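Local coordinates for protein Ta0487 (Thermoplasma acidophilum, PDB 3KBQ), which is of unknown function but belongs to the CinA family, this chain being its probable molybdopterin-binding domain, at residues B[63-69]-B[145-151]; B[4-10]-B[37-43]; B[128-134]-B[155-160]; B[72-76]-B[113-118]; B[121-126]-B[138-142]. All coordinates share one frame; numbering follows the deposited sequence.

Contact 1 of 5, residues B[63-69]-B[145-151]; sequences SDLVVSS and KKVIILP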
# COMPACT_ATOMS: atom_id res chain seq x y z
N SER B 63 -5.83 2.27 13.19
CA SER B 63 -5.39 1.04 13.81
C SER B 63 -4.63 1.30 15.12
O SER B 63 -4.05 2.37 15.30
CB SER B 63 -4.57 0.18 12.84
OG SER B 63 -3.41 0.87 12.48
N ASP B 64 -4.62 0.31 16.01
CA ASP B 64 -3.88 0.38 17.24
C ASP B 64 -2.51 -0.28 17.17
O ASP B 64 -1.72 -0.14 18.10
CB ASP B 64 -4.69 -0.17 18.42
CG ASP B 64 -5.79 0.79 18.90
OD1 ASP B 64 -6.00 1.88 18.27
OD2 ASP B 64 -6.43 0.45 19.93
N LEU B 65 -2.22 -0.97 16.08
CA LEU B 65 -0.89 -1.55 15.89
C LEU B 65 -0.50 -1.29 14.45
O LEU B 65 -1.28 -1.58 13.52
CB LEU B 65 -0.89 -3.06 16.13
CG LEU B 65 0.38 -3.81 15.65
CD1 LEU B 65 1.62 -3.38 16.43
CD2 LEU B 65 0.19 -5.30 15.83
N VAL B 66 0.68 -0.71 14.26
CA VAL B 66 1.16 -0.32 12.94
C VAL B 66 2.52 -0.96 12.75
O VAL B 66 3.41 -0.83 13.62
CB VAL B 66 1.27 1.24 12.84
CG1 VAL B 66 1.90 1.69 11.52
CG2 VAL B 66 -0.16 1.87 12.98
N VAL B 67 2.70 -1.70 11.64
CA VAL B 67 4.03 -2.29 11.41
C VAL B 67 4.55 -1.79 10.09
O VAL B 67 3.81 -1.86 9.08
CB VAL B 67 3.98 -3.88 11.36
CG1 VAL B 67 5.41 -4.45 11.19
CG2 VAL B 67 3.28 -4.48 12.62
N SER B 68 5.76 -1.21 10.07
CA SER B 68 6.38 -0.73 8.82
C SER B 68 7.63 -1.57 8.50
O SER B 68 8.28 -2.12 9.40
CB SER B 68 6.80 0.75 8.86
OG SER B 68 7.88 0.95 9.77
N SER B 69 7.95 -1.70 7.22
CA SER B 69 9.27 -2.20 6.89
C SER B 69 9.88 -1.37 5.78
O SER B 69 9.17 -0.83 4.92
CB SER B 69 9.25 -3.67 6.47
OG SER B 69 8.66 -3.77 5.18
N LYS B 145 -1.15 3.20 21.55
CA LYS B 145 -0.97 2.49 20.28
C LYS B 145 0.46 1.99 20.19
O LYS B 145 1.34 2.54 20.83
CB LYS B 145 -1.32 3.37 19.08
CG LYS B 145 -2.82 3.68 19.04
CD LYS B 145 -3.16 4.74 17.94
CE LYS B 145 -4.66 5.12 18.02
NZ LYS B 145 -5.55 4.29 17.11
N LYS B 146 0.71 0.96 19.39
CA LYS B 146 2.10 0.51 19.21
C LYS B 146 2.56 0.55 17.77
O LYS B 146 1.77 0.34 16.86
CB LYS B 146 2.25 -0.88 19.79
CG LYS B 146 2.21 -0.82 21.33
CD LYS B 146 3.14 -1.88 21.98
CE LYS B 146 2.42 -3.24 22.07
NZ LYS B 146 3.29 -4.25 22.77
N VAL B 147 3.84 0.83 17.56
CA VAL B 147 4.37 1.00 16.23
C VAL B 147 5.66 0.19 16.20
O VAL B 147 6.52 0.36 17.07
CB VAL B 147 4.66 2.46 15.89
CG1 VAL B 147 5.21 2.57 14.47
CG2 VAL B 147 3.39 3.32 15.98
N ILE B 148 5.75 -0.73 15.27
CA ILE B 148 6.96 -1.57 15.10
C ILE B 148 7.59 -1.17 13.76
O ILE B 148 6.94 -1.26 12.70
CB ILE B 148 6.58 -3.07 15.03
CG1 ILE B 148 5.89 -3.52 16.33
CG2 ILE B 148 7.80 -3.94 14.75
CD1 ILE B 148 6.85 -4.03 17.34
N ILE B 149 8.85 -0.74 13.79
CA ILE B 149 9.51 -0.20 12.58
C ILE B 149 10.66 -1.15 12.28
O ILE B 149 11.55 -1.33 13.14
CB ILE B 149 9.96 1.26 12.84
CG1 ILE B 149 8.75 2.16 13.11
CG2 ILE B 149 10.83 1.84 11.65
CD1 ILE B 149 9.18 3.59 13.62
N LEU B 150 10.63 -1.78 11.10
CA LEU B 150 11.51 -2.92 10.76
C LEU B 150 12.33 -2.60 9.53
O LEU B 150 11.93 -1.74 8.74
CB LEU B 150 10.67 -4.16 10.49
CG LEU B 150 9.76 -4.64 11.63
CD1 LEU B 150 8.88 -5.83 11.22
CD2 LEU B 150 10.66 -4.96 12.79
N PRO B 151 13.50 -3.26 9.38
CA PRO B 151 14.31 -3.16 8.13
C PRO B 151 13.56 -3.76 6.98
O PRO B 151 12.63 -4.57 7.18
CB PRO B 151 15.51 -4.07 8.40
CG PRO B 151 15.62 -4.18 9.91
CD PRO B 151 14.18 -4.04 10.42
O HOH W 1 10.32 0.47 8.38
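Lys145 reaches across the start of the two strands to Asp64 and Ser63. Lys145 CB rests 3.7 Å from Asp64 O. CG then runs past Asp64 OD1, and Lys145 CD comes within 3.7 Å of Ser63 O. CE returns to Asp64 OD1. The chain is extended up to CE and bends only at the last torsion (chi4 -93°), which brings NZ back to the loop. Lys145 NZ makes a salt bridge to Asp64 OD1 at 2.7 Å, nearly in line with the C-O bond. Lys145 NZ also bonds Ser63 O at 3.0 Å, from well above that carbonyl plane. Leu60 O of helix 49-62 is a third acceptor. Beyond this pair the strands run parallel, 4.6 Å apart at their axes. Five backbone hydrogen bonds join them, from Lys146 N-Asp64 O to Leu150 N-Ser68 O. Val67 CG1 meets Leu150 CD1 at 3.7 Å on the face packed by Met157. Val66, Ser68, Val147 and Ile149 line the other face, where helix 49-62 lies. A water links Ser68 OG to Leu150 O. Such neighbouring parallel strands, with helices on both faces, are the core of a three-layer alpha/beta/alpha fold.

Contact 2 of 5, residues B[4-10]-B[37-43]; sequences KNASVIT and YQVRRGF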
# COMPACT_ATOMS: atom_id res chain seq x y z
N LYS B 4 -8.29 -4.34 17.67
CA LYS B 4 -7.78 -5.50 16.91
C LYS B 4 -7.40 -5.14 15.47
O LYS B 4 -7.16 -6.01 14.64
CB LYS B 4 -8.82 -6.64 16.95
CG LYS B 4 -9.28 -6.92 18.35
CD LYS B 4 -9.73 -8.37 18.56
CE LYS B 4 -10.79 -8.83 17.57
NZ LYS B 4 -11.61 -9.92 18.17
N ASN B 5 -7.35 -3.83 15.18
CA ASN B 5 -6.99 -3.32 13.86
C ASN B 5 -5.49 -3.10 13.78
O ASN B 5 -4.89 -2.50 14.67
CB ASN B 5 -7.73 -2.00 13.57
CG ASN B 5 -9.17 -2.21 13.00
OD1 ASN B 5 -9.97 -1.26 12.93
ND2 ASN B 5 -9.49 -3.44 12.57
N ALA B 6 -4.89 -3.58 12.70
CA ALA B 6 -3.48 -3.29 12.40
C ALA B 6 -3.37 -2.73 11.01
O ALA B 6 -4.22 -3.01 10.17
CB ALA B 6 -2.57 -4.56 12.50
N SER B 7 -2.33 -1.91 10.80
CA SER B 7 -1.99 -1.47 9.44
C SER B 7 -0.55 -1.76 9.12
O SER B 7 0.29 -1.87 10.02
CB SER B 7 -2.26 0.03 9.26
OG SER B 7 -3.66 0.17 9.11
N VAL B 8 -0.27 -1.87 7.83
CA VAL B 8 1.05 -2.19 7.33
C VAL B 8 1.54 -1.04 6.44
O VAL B 8 0.83 -0.53 5.60
CB VAL B 8 1.02 -3.53 6.58
CG1 VAL B 8 2.42 -3.97 6.11
CG2 VAL B 8 0.37 -4.60 7.48
N ILE B 9 2.80 -0.68 6.62
CA ILE B 9 3.41 0.35 5.81
C ILE B 9 4.67 -0.26 5.20
O ILE B 9 5.42 -1.00 5.86
CB ILE B 9 3.80 1.58 6.65
CG1 ILE B 9 2.55 2.28 7.25
CG2 ILE B 9 4.64 2.59 5.74
CD1 ILE B 9 2.94 3.27 8.41
N THR B 10 4.89 0.02 3.92
CA THR B 10 6.08 -0.42 3.24
C THR B 10 6.69 0.87 2.68
O THR B 10 6.02 1.65 1.98
CB THR B 10 5.76 -1.36 2.04
OG1 THR B 10 5.06 -2.52 2.52
CG2 THR B 10 7.07 -1.85 1.33
N TYR B 37 -5.30 -10.30 14.47
CA TYR B 37 -5.61 -8.93 14.05
C TYR B 37 -6.39 -8.84 12.77
O TYR B 37 -6.25 -9.70 11.87
CB TYR B 37 -4.34 -8.11 13.85
CG TYR B 37 -3.65 -7.81 15.12
CD1 TYR B 37 -3.89 -6.61 15.77
CD2 TYR B 37 -2.74 -8.73 15.69
CE1 TYR B 37 -3.27 -6.32 16.92
CE2 TYR B 37 -2.12 -8.44 16.87
CZ TYR B 37 -2.40 -7.23 17.47
OH TYR B 37 -1.80 -6.87 18.64
N GLN B 38 -7.18 -7.80 12.64
CA GLN B 38 -7.71 -7.42 11.35
C GLN B 38 -6.77 -6.43 10.63
O GLN B 38 -6.54 -5.30 11.11
CB GLN B 38 -9.15 -6.84 11.46
CG GLN B 38 -9.60 -6.26 10.08
CD GLN B 38 -11.03 -5.81 10.04
OE1 GLN B 38 -11.39 -4.75 10.61
NE2 GLN B 38 -11.88 -6.57 9.33
N VAL B 39 -6.21 -6.84 9.50
CA VAL B 39 -5.31 -5.93 8.81
C VAL B 39 -6.18 -4.98 7.96
O VAL B 39 -6.83 -5.35 6.99
CB VAL B 39 -4.28 -6.67 7.94
CG1 VAL B 39 -3.31 -5.65 7.25
CG2 VAL B 39 -3.53 -7.69 8.80
N ARG B 40 -6.17 -3.72 8.35
CA ARG B 40 -7.18 -2.81 7.82
C ARG B 40 -6.75 -2.10 6.53
O ARG B 40 -7.55 -2.04 5.57
CB ARG B 40 -7.59 -1.81 8.89
CG ARG B 40 -8.71 -0.97 8.36
CD ARG B 40 -9.41 -0.19 9.40
NE ARG B 40 -10.17 0.91 8.79
CZ ARG B 40 -10.76 1.85 9.52
NH1 ARG B 40 -10.66 1.83 10.87
NH2 ARG B 40 -11.44 2.81 8.92
N ARG B 41 -5.54 -1.51 6.52
CA ARG B 41 -5.04 -0.78 5.35
C ARG B 41 -3.57 -1.07 5.20
O ARG B 41 -2.87 -1.29 6.22
CB ARG B 41 -5.20 0.74 5.51
CG ARG B 41 -6.66 1.20 5.50
CD ARG B 41 -6.70 2.70 5.56
NE ARG B 41 -8.08 3.14 5.67
CZ ARG B 41 -8.44 4.40 5.88
NH1 ARG B 41 -7.50 5.35 5.94
NH2 ARG B 41 -9.73 4.71 5.99
N GLY B 42 -3.10 -1.03 3.94
CA GLY B 42 -1.67 -1.17 3.60
C GLY B 42 -1.27 0.11 2.88
O GLY B 42 -2.09 0.71 2.13
N PHE B 43 -0.08 0.61 3.16
CA PHE B 43 0.40 1.85 2.54
C PHE B 43 1.76 1.55 1.94
O PHE B 43 2.58 0.84 2.55
CB PHE B 43 0.60 2.94 3.61
CG PHE B 43 -0.62 3.23 4.40
CD1 PHE B 43 -1.45 4.26 4.03
CD2 PHE B 43 -0.92 2.46 5.56
CE1 PHE B 43 -2.61 4.55 4.80
CE2 PHE B 43 -2.02 2.72 6.31
CZ PHE B 43 -2.90 3.78 5.93
O HOH W 2 2.49 -1.90 2.88
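Residues 4-10 and 37-43 run parallel but strongly twisted, at 44° to each other. The register slips midway: Ala6 pairs with Val39, but Val8 pairs with Gly42, so residues 37-43 hold one residue more. The extra residue falls at Arg40-Arg41, a bulge-like irregularity where the Arg40 backbone leaves the extended form. Arg40 N bonds Ala6 O at 2.8 Å, while the buried Arg41 N finds no partner. Pairing resumes with Val8 N to Arg41 O and Phe43 N to Val8 O. Asn5 and Gln38 lie side by side, their amide planes 20° apart. Asn5 ND2 gives a hydrogen to Gln38 OE1 at 3.0 Å, on a lone pair in the carbonyl plane. With chi1 at -176°, Val8 CG2 lies anti to the carbonyl carbon and meets Val39 CG1 at 3.8 Å, on the face packed by helix 23-34. On the other face Ser7 CB touches the Phe43 ring edge, 4.0 Å from Phe43 CE2. Ile9 CG1 sits 3.9 Å from Phe43 CD2. Arg40 and Arg41 reach Glu51 of the second subunit, where Arg41 and Gly42 also pair with a strand. Strand 5-11, helix 23-34 and strand 38-45 form a beta-alpha-beta unit whose outer strand carries the sheet into the second subunit.

Contact 3 of 5, residues B[128-134]-B[155-160]; sequences IENPVGT and KEMEAL
The Asn130 amide and the Glu156 carboxylate meet with their planes 50° apart. Asn130 ND2 points at Glu156 OE1 in the amide plane, 2.8 Å away, but reaches the carboxylate from above its plane. ND2 also bonds Ala135 O, its stronger partner, just beyond the loop segment. Asn130 OD1 takes two backbone donors from the same face, Val132 N and Gly133 N. The first bond makes an Asx turn and the second an Asx motif, within the loop that joins strands 125-128 and 137-142. Gly133 CA lies against the carboxylate, 3.5 Å from Glu156 CD. The lack of a CB permits this close approach. A chi1 of -175° sets Asn130 CG opposite the backbone N and brings the amide up to Glu156. An alanine here would remove the amide and is likely to leave Val132 N and Gly133 N without their shared acceptor, and Glu156 OE1 and Ala135 O without their donor.

Around this polar centre the packing is apolar. Val132 stands over helix 154-163, with CG1 3.8 Å from Glu156 CG and also near Lys155 CD. Its other branch, CG2, touches Ala159 CB. Pro151 packs on both Asn130 and Glu156. Leu160 fills the far end of the contact. Leu160 CD2 lies 3.7 Å from Ile128 CG2. A tighter carbon-oxygen approach brings Leu160 CD2 to 3.0 Å from Glu129 O.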
# COMPACT_ATOMS: atom_id res chain seq x y z
N ILE B 128 15.26 -2.42 18.91
CA ILE B 128 15.26 -3.87 18.99
C ILE B 128 16.49 -4.40 18.25
O ILE B 128 16.73 -4.03 17.08
CB ILE B 128 14.07 -4.56 18.25
CG1 ILE B 128 12.76 -3.76 18.38
CG2 ILE B 128 13.99 -6.01 18.75
CD1 ILE B 128 11.73 -3.99 17.21
N GLU B 129 17.21 -5.31 18.90
CA GLU B 129 18.46 -5.85 18.38
C GLU B 129 18.26 -6.55 17.06
O GLU B 129 17.30 -7.31 16.90
CB GLU B 129 19.05 -6.83 19.37
CG GLU B 129 20.51 -7.14 19.04
CD GLU B 129 20.86 -8.62 19.16
OE1 GLU B 129 22.03 -9.00 18.88
OE2 GLU B 129 19.96 -9.41 19.54
N ASN B 130 19.13 -6.29 16.11
CA ASN B 130 19.06 -6.94 14.83
C ASN B 130 20.20 -7.94 14.74
O ASN B 130 21.31 -7.57 14.37
CB ASN B 130 19.16 -5.90 13.72
CG ASN B 130 18.97 -6.47 12.33
OD1 ASN B 130 18.94 -7.70 12.11
ND2 ASN B 130 18.86 -5.57 11.37
N PRO B 131 19.93 -9.22 15.04
CA PRO B 131 21.03 -10.17 15.10
C PRO B 131 21.58 -10.52 13.72
O PRO B 131 22.68 -11.07 13.62
CB PRO B 131 20.40 -11.40 15.77
CG PRO B 131 18.96 -11.33 15.44
CD PRO B 131 18.62 -9.90 14.99
N VAL B 132 20.84 -10.17 12.66
CA VAL B 132 21.17 -10.54 11.28
C VAL B 132 21.86 -9.40 10.55
O VAL B 132 22.87 -9.61 9.88
CB VAL B 132 19.89 -10.87 10.44
CG1 VAL B 132 20.26 -11.31 9.02
CG2 VAL B 132 18.98 -11.88 11.14
N GLY B 133 21.31 -8.19 10.64
CA GLY B 133 21.82 -7.09 9.83
C GLY B 133 22.28 -6.00 10.75
O GLY B 133 22.44 -6.22 11.95
N THR B 134 22.47 -4.79 10.24
CA THR B 134 23.01 -3.78 11.14
C THR B 134 21.99 -2.79 11.73
O THR B 134 22.26 -2.25 12.80
CB THR B 134 24.23 -3.05 10.55
OG1 THR B 134 23.87 -2.49 9.27
CG2 THR B 134 25.40 -4.02 10.41
N LYS B 155 14.90 -11.16 5.42
CA LYS B 155 15.41 -12.04 6.47
C LYS B 155 15.50 -11.30 7.82
O LYS B 155 15.19 -11.86 8.88
CB LYS B 155 16.75 -12.62 6.03
CG LYS B 155 17.38 -13.56 7.01
CD LYS B 155 18.77 -13.92 6.50
CE LYS B 155 19.38 -15.03 7.33
NZ LYS B 155 18.68 -16.33 7.04
N GLU B 156 15.88 -10.03 7.79
CA GLU B 156 15.98 -9.23 9.01
C GLU B 156 14.57 -8.89 9.51
O GLU B 156 14.29 -8.96 10.71
CB GLU B 156 16.76 -7.94 8.72
CG GLU B 156 18.17 -8.20 8.23
CD GLU B 156 18.92 -6.90 7.90
OE1 GLU B 156 18.71 -5.83 8.55
OE2 GLU B 156 19.72 -6.95 6.96
N MET B 157 13.69 -8.49 8.58
CA MET B 157 12.35 -8.02 8.95
C MET B 157 11.69 -9.20 9.69
O MET B 157 11.19 -9.01 10.82
CB MET B 157 11.54 -7.59 7.70
CG MET B 157 10.04 -7.17 7.94
SD MET B 157 8.91 -8.57 8.27
CE MET B 157 8.94 -9.31 6.63
N GLU B 158 11.78 -10.40 9.11
CA GLU B 158 11.09 -11.59 9.63
C GLU B 158 11.67 -12.05 10.96
O GLU B 158 10.91 -12.37 11.89
CB GLU B 158 11.06 -12.72 8.61
CG GLU B 158 10.40 -12.26 7.29
CD GLU B 158 10.48 -13.29 6.14
OE1 GLU B 158 10.97 -14.40 6.36
OE2 GLU B 158 10.01 -12.98 5.02
N ALA B 159 13.00 -11.98 11.09
CA ALA B 159 13.66 -12.31 12.34
C ALA B 159 13.19 -11.38 13.46
O ALA B 159 12.82 -11.85 14.53
CB ALA B 159 15.17 -12.25 12.20
N LEU B 160 13.18 -10.09 13.23
CA LEU B 160 12.80 -9.12 14.27
C LEU B 160 11.29 -9.19 14.62
O LEU B 160 10.89 -9.08 15.79
CB LEU B 160 13.17 -7.71 13.81
CG LEU B 160 14.64 -7.25 13.93
CD1 LEU B 160 14.88 -6.17 12.94
CD2 LEU B 160 14.91 -6.66 15.26

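Contact 4 of 5, residues B[72-76]-B[113-118]; sequences LGPTF and PQRLKM
Hydrogen bonds gather on Lys117, whose NZ reaches three backbone carbonyls of the two segments. Lys117 NZ meets Gly73 O at 2.8 Å, in its carbonyl plane. Thr75 O, 3.1 Å from Lys117 NZ, is approached from above its plane instead. The third acceptor is Gln114 O, in the lysine's own segment, met on a lone pair. Lys117 starts with CG between its backbone N and carbonyl carbon (chi1 79°) and bends at each later torsion, which returns NZ to Gln114 O of the same segment. A leucine in its place would carry no charge, and Gly73 O and Thr75 O would probably lose the donor that ties the loop to this turn.

The ring contact is made by Phe76 and Gln114. Gln114 CG stands over one face of the Phe76 ring, 3.4 Å from its centroid, in a CH-pi contact. The amide beyond it lies stacked on the ring, with the planes 11° apart. A water accepts from Phe76 N and, weakly, from Gln114 NE2.

Apolar contacts are made by Pro74 and Phe76. Pro74 CB lies 3.5 Å from Arg115 CG and 3.9 Å from Met118 SD. Tyr106 of helix 96-106 packs on both Pro74 and Arg115. Phe76 CZ touches Pro113 CB.

The side chain of Thr75 is about 5 Å from a bound sulfate, probably from the crystallisation liquor, though such ions often mark pockets. The glycine-rich loop after strand 65-69 is consistent with the anion-binding loop of molybdopterin-binding domains, here bonded to the 113-118 turn through Lys117.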
# COMPACT_ATOMS: atom_id res chain seq x y z
N LEU B 72 15.32 1.61 6.69
CA LEU B 72 16.20 1.53 7.88
C LEU B 72 17.45 0.90 7.40
O LEU B 72 17.39 -0.24 6.87
CB LEU B 72 15.64 0.56 8.93
CG LEU B 72 14.86 1.07 10.13
CD1 LEU B 72 13.75 1.86 9.59
CD2 LEU B 72 14.35 -0.12 10.98
N GLY B 73 18.59 1.55 7.57
CA GLY B 73 19.79 1.08 6.92
C GLY B 73 20.84 2.17 6.92
O GLY B 73 20.53 3.33 7.23
N PRO B 74 22.08 1.80 6.57
CA PRO B 74 23.16 2.76 6.68
C PRO B 74 23.29 3.72 5.47
O PRO B 74 24.39 3.98 5.04
CB PRO B 74 24.41 1.84 6.78
CG PRO B 74 24.08 0.72 5.91
CD PRO B 74 22.56 0.49 6.10
N THR B 75 22.20 4.23 4.90
CA THR B 75 22.33 5.15 3.75
C THR B 75 21.45 6.35 4.05
O THR B 75 20.51 6.22 4.82
CB THR B 75 21.91 4.54 2.38
OG1 THR B 75 20.50 4.34 2.37
CG2 THR B 75 22.64 3.18 2.06
N PHE B 76 21.77 7.51 3.47
CA PHE B 76 20.89 8.68 3.56
C PHE B 76 19.49 8.42 3.03
O PHE B 76 18.54 9.05 3.46
CB PHE B 76 21.54 9.89 2.85
CG PHE B 76 22.75 10.44 3.60
CD1 PHE B 76 22.62 10.88 4.92
CD2 PHE B 76 24.00 10.50 2.99
CE1 PHE B 76 23.75 11.40 5.63
CE2 PHE B 76 25.10 11.02 3.68
CZ PHE B 76 24.97 11.45 5.01
N PRO B 113 28.75 9.01 8.70
CA PRO B 113 27.50 9.69 9.07
C PRO B 113 26.21 8.86 8.86
O PRO B 113 25.32 8.83 9.74
CB PRO B 113 27.49 10.91 8.14
CG PRO B 113 28.93 11.25 8.00
CD PRO B 113 29.65 9.91 7.94
N GLN B 114 26.09 8.24 7.69
CA GLN B 114 24.90 7.43 7.36
C GLN B 114 24.79 6.21 8.27
O GLN B 114 23.70 5.71 8.48
CB GLN B 114 24.97 6.88 5.93
CG GLN B 114 25.15 7.85 4.86
CD GLN B 114 26.61 8.03 4.53
OE1 GLN B 114 27.43 8.33 5.41
NE2 GLN B 114 26.94 7.89 3.24
N ARG B 115 25.91 5.72 8.77
CA ARG B 115 25.90 4.61 9.72
C ARG B 115 25.57 5.06 11.16
O ARG B 115 24.67 4.43 11.81
CB ARG B 115 27.21 3.82 9.71
CG ARG B 115 27.27 2.79 8.56
CD ARG B 115 28.66 2.14 8.42
NE ARG B 115 28.83 1.56 7.09
CZ ARG B 115 30.01 1.32 6.52
NH1 ARG B 115 31.14 1.64 7.15
NH2 ARG B 115 30.06 0.79 5.31
N LEU B 116 26.29 6.09 11.64
CA LEU B 116 26.01 6.70 12.91
C LEU B 116 24.54 7.01 13.05
O LEU B 116 23.96 6.70 14.10
CB LEU B 116 26.80 8.00 13.08
CG LEU B 116 26.55 8.83 14.36
CD1 LEU B 116 26.95 8.02 15.62
CD2 LEU B 116 27.36 10.14 14.33
N LYS B 117 23.92 7.59 12.00
CA LYS B 117 22.52 8.06 12.11
C LYS B 117 21.55 6.93 12.43
O LYS B 117 20.45 7.19 12.92
CB LYS B 117 22.08 8.94 10.92
CG LYS B 117 21.70 8.19 9.64
CD LYS B 117 20.17 7.93 9.57
CE LYS B 117 19.81 6.55 8.92
NZ LYS B 117 20.81 6.02 7.94
N MET B 118 21.97 5.67 12.21
CA MET B 118 21.10 4.53 12.59
C MET B 118 20.86 4.43 14.10
O MET B 118 19.92 3.73 14.52
CB MET B 118 21.60 3.16 12.05
CG MET B 118 21.50 2.94 10.55
SD MET B 118 22.19 1.33 10.00
CE MET B 118 23.73 1.20 10.91
O HOH W 3 24.19 7.16 1.51

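Contact 5 of 5, residues B[121-126]-B[138-142]; sequences IPPSCR and LICAV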
# COMPACT_ATOMS: atom_id res chain seq x y z
N ILE B 121 17.19 8.15 17.43
CA ILE B 121 15.89 7.53 17.73
C ILE B 121 15.07 8.61 18.45
O ILE B 121 15.66 9.41 19.16
CB ILE B 121 16.14 6.32 18.66
CG1 ILE B 121 16.25 5.02 17.86
CG2 ILE B 121 15.09 6.12 19.70
CD1 ILE B 121 17.02 3.95 18.68
N PRO B 122 13.73 8.66 18.25
CA PRO B 122 12.96 9.55 19.13
C PRO B 122 12.69 8.89 20.52
O PRO B 122 12.74 7.67 20.64
CB PRO B 122 11.65 9.76 18.34
CG PRO B 122 11.43 8.49 17.65
CD PRO B 122 12.83 7.91 17.34
N PRO B 123 12.41 9.69 21.56
CA PRO B 123 12.21 9.09 22.90
C PRO B 123 11.03 8.14 23.03
O PRO B 123 11.02 7.31 23.92
CB PRO B 123 12.01 10.32 23.81
CG PRO B 123 11.60 11.39 22.93
CD PRO B 123 12.35 11.16 21.62
N SER B 124 10.04 8.24 22.14
CA SER B 124 8.90 7.31 22.16
C SER B 124 9.23 5.88 21.73
O SER B 124 8.36 5.01 21.79
CB SER B 124 7.80 7.84 21.25
OG SER B 124 6.89 8.66 21.98
N CYS B 125 10.46 5.66 21.25
CA CYS B 125 10.86 4.35 20.73
C CYS B 125 11.95 3.72 21.55
O CYS B 125 12.74 4.43 22.16
CB CYS B 125 11.34 4.49 19.29
SG CYS B 125 10.04 5.12 18.18
N ARG B 126 11.99 2.38 21.56
CA ARG B 126 13.12 1.59 22.04
C ARG B 126 13.72 0.81 20.86
O ARG B 126 12.96 0.27 20.04
CB ARG B 126 12.63 0.57 23.05
CG ARG B 126 12.37 1.10 24.43
CD ARG B 126 12.14 -0.07 25.39
NE ARG B 126 10.83 -0.71 25.19
CZ ARG B 126 10.63 -1.95 24.76
NH1 ARG B 126 11.67 -2.74 24.47
NH2 ARG B 126 9.39 -2.41 24.62
N LEU B 138 12.70 -0.80 15.80
CA LEU B 138 12.18 0.05 16.87
C LEU B 138 10.79 -0.39 17.25
O LEU B 138 10.00 -0.74 16.37
CB LEU B 138 12.16 1.52 16.43
CG LEU B 138 13.48 2.23 16.05
CD1 LEU B 138 13.23 3.71 15.74
CD2 LEU B 138 14.49 2.10 17.14
N ILE B 139 10.48 -0.40 18.55
CA ILE B 139 9.09 -0.52 19.03
C ILE B 139 8.84 0.80 19.70
O ILE B 139 9.65 1.25 20.52
CB ILE B 139 8.87 -1.55 20.16
CG1 ILE B 139 9.72 -2.79 19.96
CG2 ILE B 139 7.36 -1.90 20.37
CD1 ILE B 139 10.42 -3.26 21.28
N CYS B 140 7.70 1.40 19.37
CA CYS B 140 7.36 2.71 19.84
C CYS B 140 5.98 2.63 20.43
O CYS B 140 5.15 1.77 20.03
CB CYS B 140 7.39 3.68 18.66
SG CYS B 140 8.91 3.43 17.65
N ALA B 141 5.72 3.50 21.40
CA ALA B 141 4.32 3.63 21.88
C ALA B 141 3.87 5.07 21.58
O ALA B 141 4.61 6.04 21.81
CB ALA B 141 4.24 3.33 23.37
N VAL B 142 2.69 5.20 21.00
CA VAL B 142 2.08 6.49 20.74
C VAL B 142 0.73 6.41 21.46
O VAL B 142 -0.19 5.72 21.00
CB VAL B 142 1.88 6.73 19.21
CG1 VAL B 142 1.33 8.16 18.94
CG2 VAL B 142 3.16 6.52 18.45
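Ile139 O takes the hydrogen of Arg126 N at 2.8 Å, in a nearly straight bond (171°). Cys125 CA also approaches it, in a CA-H...O contact. The return bond runs from Ile139 N to Arg126 O at 3.0 Å, so Arg126 and Ile139 are a hydrogen-bonded antiparallel pair. Two residues back, Ser124 O accepts from Ala141 N at 3.1 Å. Ser124 OG has a firmer partner in Gln90 NE2 than in Ala141 O, which it meets only weakly. Ser124 also belongs to the type I turn from Pro122 to Cys125, closed by Cys125 N to Pro122 O.

Cys125 faces Cys140 at the non-hydrogen-bonded site next to this pair. The two form a cross-strand disulfide in the beta hairpin of strands 125-128 and 137-142. Both sulfurs lie anti to their own carbonyl carbons. Cys125 SG and Cys140 SG are bonded at 2.1 Å, with chi3 105°. The CA atoms of Cys125 and Cys140 are 4.0 Å apart. Phe84 of helix 80-87 packs on both cysteines.

Leu138 reaches Ile121 with CD2, which lies 3.5 Å from both Ile121 CG1 and CD1, closer than usual for carbons. Its other methyl, CD1, touches Cys125 CB. On the opposite face of the hairpin, Arg126 bends at chi3 (-74°) and brings its guanidinium back to Ile139. Ile139 CD1 comes within 3.5 Å of Arg126 NH1.

From the N terminus, contact 2 closes first, joining strands 5-11 and 38-45 around helix 23-34. Contact 1 opens at 63-69 and closes only at 145-151. Its strand 65-69 lies beside strand 5-11, so the two contacts continue one sheet. Contacts 4 and 5 nest in series inside the loop of contact 1. Contact 4 ties the loop after strand 65-69 to the 113-118 turn. Contact 5 builds the hairpin whose strand 137-142 flanks strand 145-150. Contact 3 crosses both contact 5 and contact 1. It joins the hairpin loop to helix 154-163. Contacts 2 and 4 lie on opposite sides of the chain's centre, about 27 Å apart between centres.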